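Local coordinates for putative DNA protection protein (Streptomyces coelicolor, PDB 4CYB) that binds ferric iron and probably oxidises iron, as a twelve-subunit ferritin-like cage of the Dps family, a family that protects DNA, at residues 154-157 with 158-161. Residues are numbered along the deposited sequence; the frame is centred on the assembly and turned at random.
Sequences NELQ and AWFV
Leu156 leans against the edge of Trp159 with CD1 and against Phe160 with CG, on one flank of helix 140-164. CD1 lies 3.7 Å from Trp159 CE3, near the indole plane. Its CG is 4.0 Å from Phe160 CE1; the leucine branch and the ring lie alongside each other, both heading off the helix in one direction. The two rings also meet directly, with Trp159 CZ3 3.5 Å from Phe160 CE1. In Leu156, chi1 -173° swings CG toward the next turn, and chi2 71° then turns CD1 to the indole. Leu156 O also lies at the edge of the Phe160 ring and in its plane, 3.4 Å from CD1 of Phe160.

The backbone supplies the regular part of the contact. Four successive i to i+4 hydrogen bonds link the two turns, from Ala158 N to Asn154 O at 3.0 Å through Val161 N to Gln157 O at 2.9 Å.

The tight side faces the subunit's own bundle. There the extended Gln157 is buried, and its amide is held at both ends: NE2 gives to Glu67 OE1 and His64 O, while OE1 accepts from Gln68 and His120. These bonds fix which way the amide is turned. Val161 packs on Tyr42 and His64.

Leu156 is the looser place: it is partly exposed and touches Thr81 of a second subunit. Its neighbours are closed off by other subunits. Glu155 forms a salt bridge with Arg78 of the second subunit. Trp159 and Phe160 both meet Phe54 of a third subunit edge-to-face. One helix thus serves bundle core and subunit interfaces together, as in the four-helix bundle of the ferritin-like Dps dodecamer.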
loop_
_atom_site.group_PDB
_atom_site.type_symbol
_atom_site.label_atom_id
_atom_site.label_comp_id
_atom_site.label_asym_id
_atom_site.label_seq_id
_atom_site.Cartn_x
_atom_site.Cartn_y
_atom_site.Cartn_z
ATOM N N ASN J 154 -10.862 -25.541 -8.961
ATOM C CA ASN J 154 -10.296 -26.639 -9.728
ATOM C C ASN J 154 -10.641 -26.609 -11.215
ATOM O O ASN J 154 -9.781 -26.976 -12.035
ATOM C CB ASN J 154 -10.703 -27.953 -9.117
ATOM C CG ASN J 154 -9.855 -28.287 -7.911
ATOM O OD1 ASN J 154 -8.675 -28.709 -8.063
ATOM N ND2 ASN J 154 -10.404 -28.097 -6.737
ATOM N N GLU J 155 -11.889 -26.258 -11.546
ATOM C CA GLU J 155 -12.265 -26.072 -12.973
ATOM C C GLU J 155 -11.371 -25.071 -13.702
ATOM O O GLU J 155 -10.814 -25.388 -14.773
ATOM C CB GLU J 155 -13.759 -25.754 -13.159
ATOM C CG GLU J 155 -14.636 -26.879 -12.642
ATOM C CD GLU J 155 -16.151 -26.488 -12.544
ATOM O OE1 GLU J 155 -16.504 -25.330 -12.110
ATOM O OE2 GLU J 155 -17.014 -27.354 -12.868
ATOM N N LEU J 156 -11.192 -23.883 -13.113
ATOM C CA LEU J 156 -10.391 -22.865 -13.747
ATOM C C LEU J 156 -8.932 -23.312 -13.877
ATOM O O LEU J 156 -8.279 -23.077 -14.921
ATOM C CB LEU J 156 -10.509 -21.554 -12.937
ATOM C CG LEU J 156 -9.833 -20.332 -13.630
ATOM C CD1 LEU J 156 -10.593 -19.837 -14.869
ATOM C CD2 LEU J 156 -9.707 -19.166 -12.622
ATOM N N GLN J 157 -8.377 -23.873 -12.793
ATOM C CA GLN J 157 -7.009 -24.349 -12.854
ATOM C C GLN J 157 -6.749 -25.414 -13.948
ATOM O O GLN J 157 -5.754 -25.366 -14.674
ATOM C CB GLN J 157 -6.554 -24.886 -11.481
ATOM C CG GLN J 157 -6.319 -23.731 -10.491
ATOM C CD GLN J 157 -5.733 -24.225 -9.186
ATOM O OE1 GLN J 157 -5.433 -25.402 -9.042
ATOM N NE2 GLN J 157 -5.548 -23.309 -8.213
ATOM N N ALA J 158 -7.685 -26.346 -14.084
ATOM C CA ALA J 158 -7.565 -27.414 -15.082
ATOM C C ALA J 158 -7.522 -26.813 -16.473
ATOM O O ALA J 158 -6.764 -27.303 -17.320
ATOM C CB ALA J 158 -8.750 -28.413 -14.922
ATOM N N TRP J 159 -8.308 -25.750 -16.710
ATOM C CA TRP J 159 -8.246 -25.027 -17.991
ATOM C C TRP J 159 -6.861 -24.480 -18.293
ATOM O O TRP J 159 -6.278 -24.766 -19.348
ATOM C CB TRP J 159 -9.340 -23.923 -18.063
ATOM C CG TRP J 159 -9.186 -22.997 -19.250
ATOM C CD1 TRP J 159 -9.064 -23.334 -20.579
ATOM C CD2 TRP J 159 -9.059 -21.567 -19.210
ATOM N NE1 TRP J 159 -8.915 -22.216 -21.355
ATOM C CE2 TRP J 159 -8.856 -21.129 -20.580
ATOM C CE3 TRP J 159 -9.071 -20.605 -18.178
ATOM C CZ2 TRP J 159 -8.720 -19.773 -20.919
ATOM C CZ3 TRP J 159 -8.939 -19.234 -18.537
ATOM C CH2 TRP J 159 -8.769 -18.842 -19.870
ATOM N N PHE J 160 -6.277 -23.765 -17.334
ATOM C CA PHE J 160 -4.961 -23.167 -17.501
ATOM C C PHE J 160 -3.928 -24.245 -17.742
ATOM O O PHE J 160 -3.095 -24.094 -18.633
ATOM C CB PHE J 160 -4.535 -22.358 -16.247
ATOM C CG PHE J 160 -4.979 -20.907 -16.258
ATOM C CD1 PHE J 160 -6.286 -20.543 -15.926
ATOM C CD2 PHE J 160 -4.061 -19.889 -16.523
ATOM C CE1 PHE J 160 -6.693 -19.188 -15.914
ATOM C CE2 PHE J 160 -4.445 -18.540 -16.482
ATOM C CZ PHE J 160 -5.773 -18.192 -16.181
ATOM N N VAL J 161 -4.032 -25.378 -17.066
ATOM C CA VAL J 161 -3.024 -26.419 -17.257
ATOM C C VAL J 161 -3.229 -27.084 -18.613
ATOM O O VAL J 161 -2.270 -27.300 -19.376
ATOM C CB VAL J 161 -3.038 -27.472 -16.106
ATOM C CG1 VAL J 161 -2.106 -28.659 -16.395
ATOM C CG2 VAL J 161 -2.561 -26.808 -14.785
#